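PDB 6GMP: parvulin 42 from Trypanosoma brucei brucei, which probably catalyses the cis-trans isomerisation of peptide bonds preceding proline, through the parvulin-type PPIase domain that makes up this chain of a longer protein. Local coordinates for residues Q45-Q50 and R67-C72; A49-K52 and T56-L59; D60-V65 and L117-E122; G82-G87 and V96-K101; A107-E110 and V115-I118. One frame throughout, in Å; residues are numbered along the deposited sequence.

Contact 1 of 5, residues Q45-Q50 and R67-C72; sequences QAILAQ and RDFSEC
I47 lays its side chain over one face of the F69 ring. CB of I47 stands 3.9 Å from CD2 of F69, on the CD2/CE2 side. From CB the chain forks. CG2 lies over the centre of the face. With chi1 at 63°, CG1 is tucked between the backbone N and C. It carries CD1 back toward the root of the phenylalanine, where CD1 of I47 comes 3.8 Å from CB of F69. The two side chains thus run past each other in opposite directions. Q50 adds a lesser touch, with NE2 4.1 Å from CE2 of F69. That amide is fixed from its own side: Q50 NE2 donates to I47 O at 2.9 Å, in the carbonyl plane and on a lone pair. The bond folds the glutamine back onto the last part of helix 37-49, three residues earlier. I47 also touches V11 and V13 of strand 6-13 and L117 of strand 114-120. The contact joins helix 37-49 to the C-terminal part of helix 59-69, two helices packed on one side of the parvulin sheet.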
# COMPACT_ATOMS: atom_id res chain seq x y z
N GLN A 45 -5.61 -2.97 -7.99
CA GLN A 45 -6.47 -4.14 -8.07
C GLN A 45 -5.74 -5.34 -8.68
O GLN A 45 -5.88 -6.46 -8.19
CB GLN A 45 -7.72 -3.81 -8.90
CG GLN A 45 -8.66 -4.98 -9.13
CD GLN A 45 -9.14 -5.62 -7.85
OE1 GLN A 45 -9.29 -4.95 -6.82
NE2 GLN A 45 -9.39 -6.93 -7.90
N ALA A 46 -5.00 -5.10 -9.75
CA ALA A 46 -4.29 -6.20 -10.41
C ALA A 46 -3.17 -6.77 -9.56
O ALA A 46 -3.00 -8.00 -9.51
CB ALA A 46 -3.74 -5.75 -11.75
N ILE A 47 -2.40 -5.92 -8.88
CA ILE A 47 -1.25 -6.40 -8.13
C ILE A 47 -1.73 -7.21 -6.93
O ILE A 47 -1.03 -8.14 -6.47
CB ILE A 47 -0.23 -5.30 -7.81
CG1 ILE A 47 -0.85 -4.24 -6.92
CG2 ILE A 47 0.32 -4.71 -9.12
CD1 ILE A 47 0.13 -3.14 -6.52
N LEU A 48 -2.91 -6.88 -6.43
CA LEU A 48 -3.52 -7.64 -5.36
C LEU A 48 -4.10 -8.96 -5.90
O LEU A 48 -3.82 -10.06 -5.40
CB LEU A 48 -4.66 -6.84 -4.74
CG LEU A 48 -5.56 -7.55 -3.73
CD1 LEU A 48 -4.79 -7.92 -2.45
CD2 LEU A 48 -6.76 -6.67 -3.43
N ALA A 49 -4.95 -8.83 -6.91
CA ALA A 49 -5.75 -9.95 -7.38
C ALA A 49 -4.95 -11.05 -8.07
O ALA A 49 -5.41 -12.18 -8.17
CB ALA A 49 -6.86 -9.45 -8.28
N GLN A 50 -3.74 -10.74 -8.53
CA GLN A 50 -2.90 -11.78 -9.11
C GLN A 50 -2.64 -12.90 -8.09
O GLN A 50 -2.29 -14.01 -8.45
CB GLN A 50 -1.58 -11.20 -9.63
CG GLN A 50 -0.73 -10.63 -8.53
CD GLN A 50 0.61 -10.07 -8.99
OE1 GLN A 50 1.22 -10.53 -9.95
NE2 GLN A 50 1.08 -9.07 -8.25
N ARG A 67 8.23 -4.43 -3.17
CA ARG A 67 9.45 -4.28 -3.95
C ARG A 67 9.18 -4.04 -5.43
O ARG A 67 9.90 -3.27 -6.06
CB ARG A 67 10.35 -5.50 -3.78
CG ARG A 67 10.92 -5.62 -2.41
CD ARG A 67 11.60 -6.94 -2.21
NE ARG A 67 12.19 -7.04 -0.88
CZ ARG A 67 12.70 -8.15 -0.37
NH1 ARG A 67 12.73 -9.27 -1.09
NH2 ARG A 67 13.19 -8.14 0.85
N ASP A 68 8.13 -4.66 -5.96
CA ASP A 68 7.83 -4.57 -7.39
C ASP A 68 7.02 -3.33 -7.76
O ASP A 68 7.15 -2.82 -8.87
CB ASP A 68 7.08 -5.82 -7.86
CG ASP A 68 7.93 -7.08 -7.83
OD1 ASP A 68 9.17 -6.98 -7.74
OD2 ASP A 68 7.33 -8.16 -7.89
N PHE A 69 6.21 -2.82 -6.83
CA PHE A 69 5.18 -1.84 -7.20
C PHE A 69 5.05 -0.60 -6.30
O PHE A 69 4.52 0.40 -6.76
CB PHE A 69 3.79 -2.49 -7.29
CG PHE A 69 3.67 -3.53 -8.37
CD1 PHE A 69 3.55 -3.16 -9.71
CD2 PHE A 69 3.64 -4.88 -8.06
CE1 PHE A 69 3.42 -4.11 -10.70
CE2 PHE A 69 3.52 -5.84 -9.05
CZ PHE A 69 3.41 -5.45 -10.37
N SER A 70 5.49 -0.65 -5.05
CA SER A 70 5.21 0.49 -4.17
C SER A 70 6.01 1.71 -4.58
O SER A 70 7.18 1.62 -4.98
CB SER A 70 5.47 0.18 -2.71
OG SER A 70 4.99 1.28 -1.94
N GLU A 71 5.37 2.87 -4.45
CA GLU A 71 5.96 4.15 -4.79
C GLU A 71 6.13 5.03 -3.54
O GLU A 71 6.47 6.20 -3.65
CB GLU A 71 5.10 4.83 -5.87
CG GLU A 71 5.19 4.06 -7.17
CD GLU A 71 4.12 4.39 -8.18
OE1 GLU A 71 3.13 5.09 -7.88
OE2 GLU A 71 4.27 3.92 -9.33
N CYS A 72 5.90 4.43 -2.38
CA CYS A 72 6.06 5.12 -1.10
C CYS A 72 7.50 5.02 -0.61
O CYS A 72 8.18 4.03 -0.86
CB CYS A 72 5.13 4.48 -0.06
SG CYS A 72 5.23 5.21 1.58

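Contact 2 of 5, residues A49-K52 and T56-L59; sequences AQHK and TWSL
H51 turns the edge of its imidazole toward the face of the W57 indole. CD2 of H51 is the leading atom, 3.8 Å from CH2 of W57. The planes stand at 87°, and the centroids of the imidazole and the six-membered ring are 5.5 Å apart. The stack is therefore edge-to-face but offset. CB of H51 makes a second touch, 3.8 Å from CZ2 of W57, so the histidine meets the six-membered ring of the indole with both CB and the imidazole. The next shell flanks the two rings. CG of Q50 lies against one face of the imidazole, 3.5 Å above its plane and toward the rim. A type I beta turn from A49 to K52, closed by K52 N on A49 O at 3.0 Å, presents H51 to the tryptophan. W57 is anchored by its backbone: its O accepts from Y119 OH, and it has a backbone hydrogen bond with G103. R54 makes a cation-pi contact with the indole. S58, directly after W57, is the N-cap of helix 59-69. The contact is an offset edge-to-face aromatic pair across the connection between the first two helices of the parvulin-type domain.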
# COMPACT_ATOMS: atom_id res chain seq x y z
N ALA A 49 -4.95 -8.83 -6.91
CA ALA A 49 -5.75 -9.95 -7.38
C ALA A 49 -4.95 -11.05 -8.07
O ALA A 49 -5.41 -12.18 -8.17
CB ALA A 49 -6.86 -9.45 -8.28
N GLN A 50 -3.74 -10.74 -8.53
CA GLN A 50 -2.90 -11.78 -9.11
C GLN A 50 -2.64 -12.90 -8.09
O GLN A 50 -2.29 -14.01 -8.45
CB GLN A 50 -1.58 -11.20 -9.63
CG GLN A 50 -0.73 -10.63 -8.53
CD GLN A 50 0.61 -10.07 -8.99
OE1 GLN A 50 1.22 -10.53 -9.95
NE2 GLN A 50 1.08 -9.07 -8.25
N HIS A 51 -2.82 -12.59 -6.81
CA HIS A 51 -2.70 -13.58 -5.74
C HIS A 51 -4.00 -13.76 -4.94
O HIS A 51 -3.97 -14.05 -3.74
CB HIS A 51 -1.57 -13.20 -4.80
CG HIS A 51 -0.26 -12.99 -5.49
ND1 HIS A 51 0.32 -13.95 -6.30
CD2 HIS A 51 0.59 -11.93 -5.50
CE1 HIS A 51 1.46 -13.49 -6.77
NE2 HIS A 51 1.65 -12.27 -6.31
N LYS A 52 -5.15 -13.64 -5.60
CA LYS A 52 -6.43 -13.66 -4.89
C LYS A 52 -6.75 -14.99 -4.23
O LYS A 52 -7.66 -15.05 -3.38
CB LYS A 52 -7.57 -13.25 -5.82
CG LYS A 52 -7.83 -14.19 -6.98
CD LYS A 52 -8.91 -13.61 -7.86
CE LYS A 52 -9.26 -14.53 -9.00
NZ LYS A 52 -8.10 -14.77 -9.91
N THR A 56 -4.52 -15.53 3.55
CA THR A 56 -3.57 -14.65 4.21
C THR A 56 -2.30 -14.71 3.41
O THR A 56 -2.09 -15.65 2.62
CB THR A 56 -3.29 -15.07 5.66
OG1 THR A 56 -2.87 -16.44 5.69
CG2 THR A 56 -4.53 -14.88 6.52
N TRP A 57 -1.44 -13.72 3.61
CA TRP A 57 -0.15 -13.66 2.95
C TRP A 57 0.94 -13.73 4.00
O TRP A 57 0.77 -13.22 5.11
CB TRP A 57 0.04 -12.36 2.19
CG TRP A 57 -0.92 -12.03 1.08
CD1 TRP A 57 -2.26 -12.32 1.00
CD2 TRP A 57 -0.59 -11.31 -0.10
NE1 TRP A 57 -2.78 -11.80 -0.17
CE2 TRP A 57 -1.77 -11.18 -0.86
CE3 TRP A 57 0.59 -10.74 -0.57
CZ2 TRP A 57 -1.79 -10.51 -2.08
CZ3 TRP A 57 0.57 -10.09 -1.78
CH2 TRP A 57 -0.62 -9.98 -2.52
N SER A 58 2.07 -14.32 3.65
CA SER A 58 3.24 -14.22 4.50
C SER A 58 3.84 -12.83 4.32
O SER A 58 3.52 -12.12 3.36
CB SER A 58 4.28 -15.26 4.12
OG SER A 58 4.81 -14.96 2.84
N LEU A 59 4.71 -12.43 5.24
CA LEU A 59 5.39 -11.15 5.11
C LEU A 59 6.20 -11.12 3.82
O LEU A 59 6.14 -10.15 3.09
CB LEU A 59 6.29 -10.87 6.31
CG LEU A 59 7.06 -9.55 6.23
CD1 LEU A 59 6.13 -8.36 6.04
CD2 LEU A 59 7.89 -9.36 7.48

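Contact 3 of 5, residues D60-V65 and L117-E122; sequences DEFVQV and LIYRVE
The rings of F62 and Y119 lie nearly parallel, with planes 16° apart, but are displaced so far that little of one ring lies over the other. Each ring mainly covers the CB of its partner. CB of Y119 sits 3.4 Å from the centroid of the F62 ring, almost exactly on its normal. In return CB of F62 lies over one face of the Y119 ring, 4.1 Å from the centroid and nearer the rim. The other face of Y119 has V121 N above its rim. At the edge of the phenylalanine, near the ring plane, L117 O comes 3.5 Å from CZ of F62. CE1 of F62 also meets CB of L117, at 4.3 Å. F62 leaves its helix with CG anti to the backbone N (chi1 -167°), and Y119 does likewise from its strand. The two side chains point in opposing senses. Helix 60-65 and strand 117-120 are close to antiparallel, 158° apart. The tyrosine's tip is held from outside, by W57 O. F62 further touches Y9 and V11 of strand 6-13, and both rings touch V105. L117 reaches L48. Helix 59-69 runs nearly antiparallel to strand 114-120, packed over it and strand 6-13, beside helix 37-49.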
# COMPACT_ATOMS: atom_id res chain seq x y z
N ASP A 60 6.93 -12.20 3.53
CA ASP A 60 7.74 -12.27 2.32
C ASP A 60 6.87 -12.07 1.08
O ASP A 60 7.24 -11.35 0.15
CB ASP A 60 8.49 -13.60 2.24
CG ASP A 60 9.54 -13.75 3.33
OD1 ASP A 60 10.03 -12.72 3.84
OD2 ASP A 60 9.87 -14.90 3.68
N GLU A 61 5.70 -12.70 1.05
CA GLU A 61 4.78 -12.52 -0.08
C GLU A 61 4.34 -11.07 -0.26
O GLU A 61 4.27 -10.55 -1.39
CB GLU A 61 3.56 -13.42 0.09
CG GLU A 61 3.85 -14.88 -0.26
CD GLU A 61 2.78 -15.85 0.21
OE1 GLU A 61 1.90 -15.44 0.99
OE2 GLU A 61 2.82 -17.04 -0.20
N PHE A 62 4.03 -10.39 0.83
CA PHE A 62 3.62 -9.01 0.69
C PHE A 62 4.78 -8.09 0.28
O PHE A 62 4.60 -7.18 -0.54
CB PHE A 62 2.99 -8.48 1.98
CG PHE A 62 2.29 -7.17 1.79
CD1 PHE A 62 1.10 -7.12 1.07
CD2 PHE A 62 2.84 -5.98 2.23
CE1 PHE A 62 0.45 -5.93 0.84
CE2 PHE A 62 2.20 -4.77 2.00
CZ PHE A 62 0.99 -4.75 1.32
N VAL A 63 5.95 -8.32 0.86
CA VAL A 63 7.13 -7.52 0.56
C VAL A 63 7.50 -7.65 -0.93
O VAL A 63 8.00 -6.70 -1.53
CB VAL A 63 8.28 -7.95 1.48
CG1 VAL A 63 9.62 -7.47 0.95
CG2 VAL A 63 8.01 -7.42 2.89
N GLN A 64 7.21 -8.80 -1.53
CA GLN A 64 7.42 -8.96 -2.96
C GLN A 64 6.67 -7.90 -3.76
O GLN A 64 7.23 -7.28 -4.67
CB GLN A 64 7.01 -10.34 -3.43
CG GLN A 64 7.32 -10.61 -4.91
CD GLN A 64 8.80 -10.58 -5.19
OE1 GLN A 64 9.59 -11.22 -4.49
NE2 GLN A 64 9.19 -9.84 -6.22
N VAL A 65 5.40 -7.67 -3.43
CA VAL A 65 4.65 -6.69 -4.18
C VAL A 65 5.08 -5.27 -3.82
O VAL A 65 5.06 -4.39 -4.67
CB VAL A 65 3.12 -6.89 -4.08
CG1 VAL A 65 2.72 -8.20 -4.77
CG2 VAL A 65 2.65 -6.88 -2.65
N LEU A 117 -2.55 -0.83 -0.71
CA LEU A 117 -2.89 -2.16 -0.23
C LEU A 117 -2.27 -2.23 1.14
O LEU A 117 -1.09 -1.96 1.28
CB LEU A 117 -2.28 -3.25 -1.11
CG LEU A 117 -2.70 -3.26 -2.59
CD1 LEU A 117 -1.99 -4.39 -3.33
CD2 LEU A 117 -4.18 -3.39 -2.77
N ILE A 118 -3.07 -2.56 2.15
CA ILE A 118 -2.61 -2.60 3.53
C ILE A 118 -2.52 -4.04 4.01
O ILE A 118 -3.43 -4.82 3.79
CB ILE A 118 -3.55 -1.79 4.46
CG1 ILE A 118 -3.67 -0.36 3.95
CG2 ILE A 118 -3.00 -1.78 5.88
CD1 ILE A 118 -4.72 0.45 4.62
N TYR A 119 -1.42 -4.36 4.68
CA TYR A 119 -1.16 -5.69 5.20
C TYR A 119 -0.99 -5.63 6.71
O TYR A 119 -0.21 -4.82 7.23
CB TYR A 119 0.11 -6.25 4.55
CG TYR A 119 0.58 -7.57 5.09
CD1 TYR A 119 -0.17 -8.73 4.92
CD2 TYR A 119 1.80 -7.68 5.74
CE1 TYR A 119 0.28 -9.94 5.40
CE2 TYR A 119 2.26 -8.89 6.22
CZ TYR A 119 1.49 -10.03 6.04
OH TYR A 119 1.95 -11.23 6.52
N ARG A 120 -1.70 -6.49 7.42
CA ARG A 120 -1.52 -6.61 8.86
C ARG A 120 -0.53 -7.75 9.15
O ARG A 120 -0.80 -8.92 8.84
CB ARG A 120 -2.84 -6.88 9.56
CG ARG A 120 -2.68 -6.96 11.06
CD ARG A 120 -3.99 -7.15 11.76
NE ARG A 120 -3.78 -7.46 13.17
CZ ARG A 120 -4.75 -7.79 14.01
NH1 ARG A 120 -6.01 -7.84 13.61
NH2 ARG A 120 -4.44 -8.05 15.27
N VAL A 121 0.60 -7.40 9.76
CA VAL A 121 1.65 -8.36 10.05
C VAL A 121 1.13 -9.39 11.04
O VAL A 121 1.28 -10.60 10.84
CB VAL A 121 2.90 -7.67 10.62
CG1 VAL A 121 3.99 -8.68 10.91
CG2 VAL A 121 3.41 -6.63 9.64
N GLU A 122 0.52 -8.91 12.11
CA GLU A 122 -0.10 -9.79 13.08
C GLU A 122 -0.98 -8.99 14.03
O GLU A 122 -1.15 -7.78 13.85
CB GLU A 122 0.96 -10.59 13.85
CG GLU A 122 2.00 -9.74 14.57
CD GLU A 122 3.38 -10.39 14.63
OE1 GLU A 122 3.69 -11.26 13.78
OE2 GLU A 122 4.16 -10.02 15.54
OXT GLU A 122 -1.54 -9.53 14.99

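Contact 4 of 5, residues G82-G87 and V96-K101; sequences GMVESG and VAFSLK
F98 has the most surface buried here, and it pushes its ring against the backbone and side chain of S86. CB of S86 sits over the centre of one ring face, 3.6 Å from the centroid and only 6° off the normal, a CH-pi contact. CA of S86 follows over the same ring, 3.5 Å from CE2 of F98. The end of the phenylalanine reaches the main chain: CZ of F98 lies 3.2 Å from S86 N. V84 O approaches the ring at its edge and in its plane, also 3.2 Å from CZ of F98, so the electron-poor rim of the ring faces the carbonyl oxygen. The CG1 branch of V84 adds a looser apolar touch at 4.4 Å to CE2 of F98. In this parvulin-type domain the contact ties the end of edge strand 80-84 to the C-terminal end of helix 91-97. F98 is the first residue past that helix and the second residue of a type I beta turn from A97 to L100. V96 O accepts from two donors there, OG of S99 at 2.6 Å and S99 N at 3.1 Å. F8 of strand 6-13 meets the F98 ring edge-to-face and also touches V84.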
# COMPACT_ATOMS: atom_id res chain seq x y z
N GLY A 82 5.49 0.15 10.71
CA GLY A 82 5.65 -0.01 12.14
C GLY A 82 4.30 -0.11 12.84
O GLY A 82 3.29 -0.44 12.22
N MET A 83 4.31 0.18 14.13
CA MET A 83 3.10 0.12 14.94
C MET A 83 2.26 1.38 14.75
O MET A 83 2.79 2.50 14.83
CB MET A 83 3.45 -0.02 16.41
CG MET A 83 4.36 -1.18 16.77
SD MET A 83 3.76 -2.81 16.30
CE MET A 83 2.06 -2.76 16.85
N VAL A 84 0.97 1.20 14.53
CA VAL A 84 0.05 2.32 14.30
C VAL A 84 -1.15 2.23 15.24
O VAL A 84 -1.81 1.19 15.30
CB VAL A 84 -0.46 2.31 12.85
CG1 VAL A 84 -1.45 3.45 12.62
CG2 VAL A 84 0.70 2.38 11.87
N GLU A 85 -1.42 3.30 15.97
CA GLU A 85 -2.64 3.39 16.78
C GLU A 85 -3.80 3.84 15.91
O GLU A 85 -3.62 4.67 15.02
CB GLU A 85 -2.44 4.39 17.92
CG GLU A 85 -1.58 3.89 19.06
CD GLU A 85 -2.35 3.80 20.36
OE1 GLU A 85 -2.87 4.84 20.83
OE2 GLU A 85 -2.45 2.68 20.92
N SER A 86 -5.00 3.33 16.17
CA SER A 86 -6.17 3.77 15.42
C SER A 86 -6.46 5.24 15.73
O SER A 86 -6.28 5.68 16.86
CB SER A 86 -7.40 2.90 15.71
OG SER A 86 -7.69 2.84 17.09
N GLY A 87 -6.89 5.99 14.72
CA GLY A 87 -7.18 7.41 14.86
C GLY A 87 -6.03 8.32 14.46
O GLY A 87 -6.16 9.54 14.53
N VAL A 96 -10.03 0.77 7.15
CA VAL A 96 -9.68 -0.45 6.43
C VAL A 96 -8.60 -1.21 7.18
O VAL A 96 -8.70 -2.42 7.34
CB VAL A 96 -9.22 -0.14 4.99
CG1 VAL A 96 -8.61 -1.37 4.31
CG2 VAL A 96 -10.38 0.40 4.16
N ALA A 97 -7.57 -0.49 7.62
CA ALA A 97 -6.44 -1.10 8.30
C ALA A 97 -6.89 -1.86 9.55
O ALA A 97 -6.47 -2.99 9.77
CB ALA A 97 -5.41 -0.05 8.67
N PHE A 98 -7.74 -1.24 10.35
CA PHE A 98 -8.16 -1.85 11.62
C PHE A 98 -9.32 -2.84 11.46
O PHE A 98 -9.83 -3.39 12.44
CB PHE A 98 -8.41 -0.75 12.66
CG PHE A 98 -7.15 -0.16 13.17
CD1 PHE A 98 -6.53 -0.68 14.29
CD2 PHE A 98 -6.53 0.88 12.49
CE1 PHE A 98 -5.32 -0.16 14.74
CE2 PHE A 98 -5.33 1.39 12.93
CZ PHE A 98 -4.73 0.88 14.06
N SER A 99 -9.69 -3.11 10.21
CA SER A 99 -10.65 -4.16 9.89
C SER A 99 -9.94 -5.46 9.52
O SER A 99 -10.56 -6.52 9.47
CB SER A 99 -11.54 -3.73 8.72
OG SER A 99 -10.87 -3.92 7.47
N LEU A 100 -8.63 -5.38 9.27
CA LEU A 100 -7.88 -6.56 8.85
C LEU A 100 -7.63 -7.53 9.99
O LEU A 100 -7.35 -7.13 11.12
CB LEU A 100 -6.54 -6.14 8.25
CG LEU A 100 -6.59 -5.26 7.01
CD1 LEU A 100 -5.18 -4.73 6.69
CD2 LEU A 100 -7.17 -6.00 5.83
N LYS A 101 -7.70 -8.82 9.67
CA LYS A 101 -7.22 -9.86 10.57
C LYS A 101 -5.73 -10.08 10.31
O LYS A 101 -5.20 -9.62 9.29
CB LYS A 101 -8.02 -11.15 10.35
CG LYS A 101 -9.53 -10.91 10.41
CD LYS A 101 -10.33 -12.20 10.45
CE LYS A 101 -10.30 -12.94 9.12
NZ LYS A 101 -11.06 -12.24 8.04

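Contact 5 of 5, residues A107-E110 and V115-I118; sequences APVE and VHLI
The beta hairpin of strands 109-111 and 114-120 includes the pairing of V109 with H116. This is an antiparallel hydrogen-bonded pair. V109 N donates to H116 O at 2.9 Å, and H116 N returns a bond to V109 O at 2.7 Å. E110 and V115 form the adjoining non-hydrogen-bonded pair. The carbonyl of V109 does more than pair: its O also lies at the edge of the imidazole, in the ring plane, 3.3 Å from CD2 of H116. CG1 of V109 stands between its backbone N and carbonyl carbon (chi1 57°), which brings it 3.6 Å from CD1 of I118. Ahead of the pair, CA of P108 makes a CA-H...O contact with H116 O at 3.3 Å. CB of P108 touches CG1 of V115 at 3.8 Å, and CG of the same ring lies alongside CD2 of L117. The two imidazole nitrogens of H116 are engaged beyond the pair: NE2 with T111 OG1 and ND1 with H10 ND1. F93 of helix 91-97 meets the ring edge-to-face. A histidine on the last strand, bonded to one on the first, fits the dual-histidine motif of the parvulin active site, of which H10 and H116 are probably the two members.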
# COMPACT_ATOMS: atom_id res chain seq x y z
N ALA A 107 -8.40 -4.80 0.37
CA ALA A 107 -8.73 -4.35 -0.97
C ALA A 107 -8.09 -2.99 -1.16
O ALA A 107 -7.67 -2.37 -0.18
CB ALA A 107 -10.22 -4.24 -1.14
N PRO A 108 -8.01 -2.52 -2.41
CA PRO A 108 -7.44 -1.18 -2.59
C PRO A 108 -8.21 -0.12 -1.81
O PRO A 108 -9.43 -0.08 -1.86
CB PRO A 108 -7.58 -0.95 -4.10
CG PRO A 108 -7.59 -2.34 -4.70
CD PRO A 108 -8.34 -3.17 -3.69
N VAL A 109 -7.49 0.70 -1.06
CA VAL A 109 -8.10 1.80 -0.32
C VAL A 109 -7.38 3.09 -0.66
O VAL A 109 -6.15 3.14 -0.70
CB VAL A 109 -8.11 1.58 1.21
CG1 VAL A 109 -6.72 1.36 1.75
CG2 VAL A 109 -8.76 2.76 1.90
N GLU A 110 -8.16 4.12 -0.90
CA GLU A 110 -7.63 5.36 -1.40
C GLU A 110 -7.53 6.41 -0.30
O GLU A 110 -8.41 6.52 0.56
CB GLU A 110 -8.53 5.86 -2.52
CG GLU A 110 -8.00 7.05 -3.23
CD GLU A 110 -8.95 7.52 -4.29
OE1 GLU A 110 -10.07 6.97 -4.37
OE2 GLU A 110 -8.57 8.45 -5.04
N VAL A 115 -3.34 5.11 -3.84
CA VAL A 115 -4.11 3.91 -3.61
C VAL A 115 -3.25 2.90 -2.87
O VAL A 115 -2.16 2.54 -3.33
CB VAL A 115 -4.62 3.33 -4.95
CG1 VAL A 115 -5.49 2.11 -4.71
CG2 VAL A 115 -5.38 4.40 -5.73
N HIS A 116 -3.73 2.45 -1.71
CA HIS A 116 -2.98 1.55 -0.84
C HIS A 116 -3.48 0.11 -0.89
O HIS A 116 -4.68 -0.13 -1.03
CB HIS A 116 -3.12 1.97 0.63
CG HIS A 116 -2.83 3.41 0.90
ND1 HIS A 116 -1.75 3.82 1.66
CD2 HIS A 116 -3.52 4.54 0.60
CE1 HIS A 116 -1.77 5.13 1.78
NE2 HIS A 116 -2.84 5.60 1.15
N LEU A 117 -2.55 -0.83 -0.71
CA LEU A 117 -2.89 -2.16 -0.23
C LEU A 117 -2.27 -2.23 1.14
O LEU A 117 -1.09 -1.96 1.28
CB LEU A 117 -2.28 -3.25 -1.11
CG LEU A 117 -2.70 -3.26 -2.59
CD1 LEU A 117 -1.99 -4.39 -3.33
CD2 LEU A 117 -4.18 -3.39 -2.77
N ILE A 118 -3.07 -2.56 2.15
CA ILE A 118 -2.61 -2.60 3.53
C ILE A 118 -2.52 -4.04 4.01
O ILE A 118 -3.43 -4.82 3.79
CB ILE A 118 -3.55 -1.79 4.46
CG1 ILE A 118 -3.67 -0.36 3.95
CG2 ILE A 118 -3.00 -1.78 5.88
CD1 ILE A 118 -4.72 0.45 4.62

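Overall arrangement
After strand 6-13 the chain enters helix 37-49. Contact 2 closes the short loop that follows it, and contact 1 starts from the same stretch and closes the longer connection to the C-terminal part of helix 59-69. Contact 3 crosses contact 1: it leaves helix 59-69 and returns to the last strand, closing the longest loop. Contact 4 is nested inside that loop, joining strand 80-84 to the end of helix 91-97, with contacts 1 and 4 on opposite sides of the chain's centre. Contact 5 closes the final hairpin and shares L117 and I118 with contact 3. Helices 37-49 and 59-69 thus meet at strand 114-120, which L100 joins from contact 4.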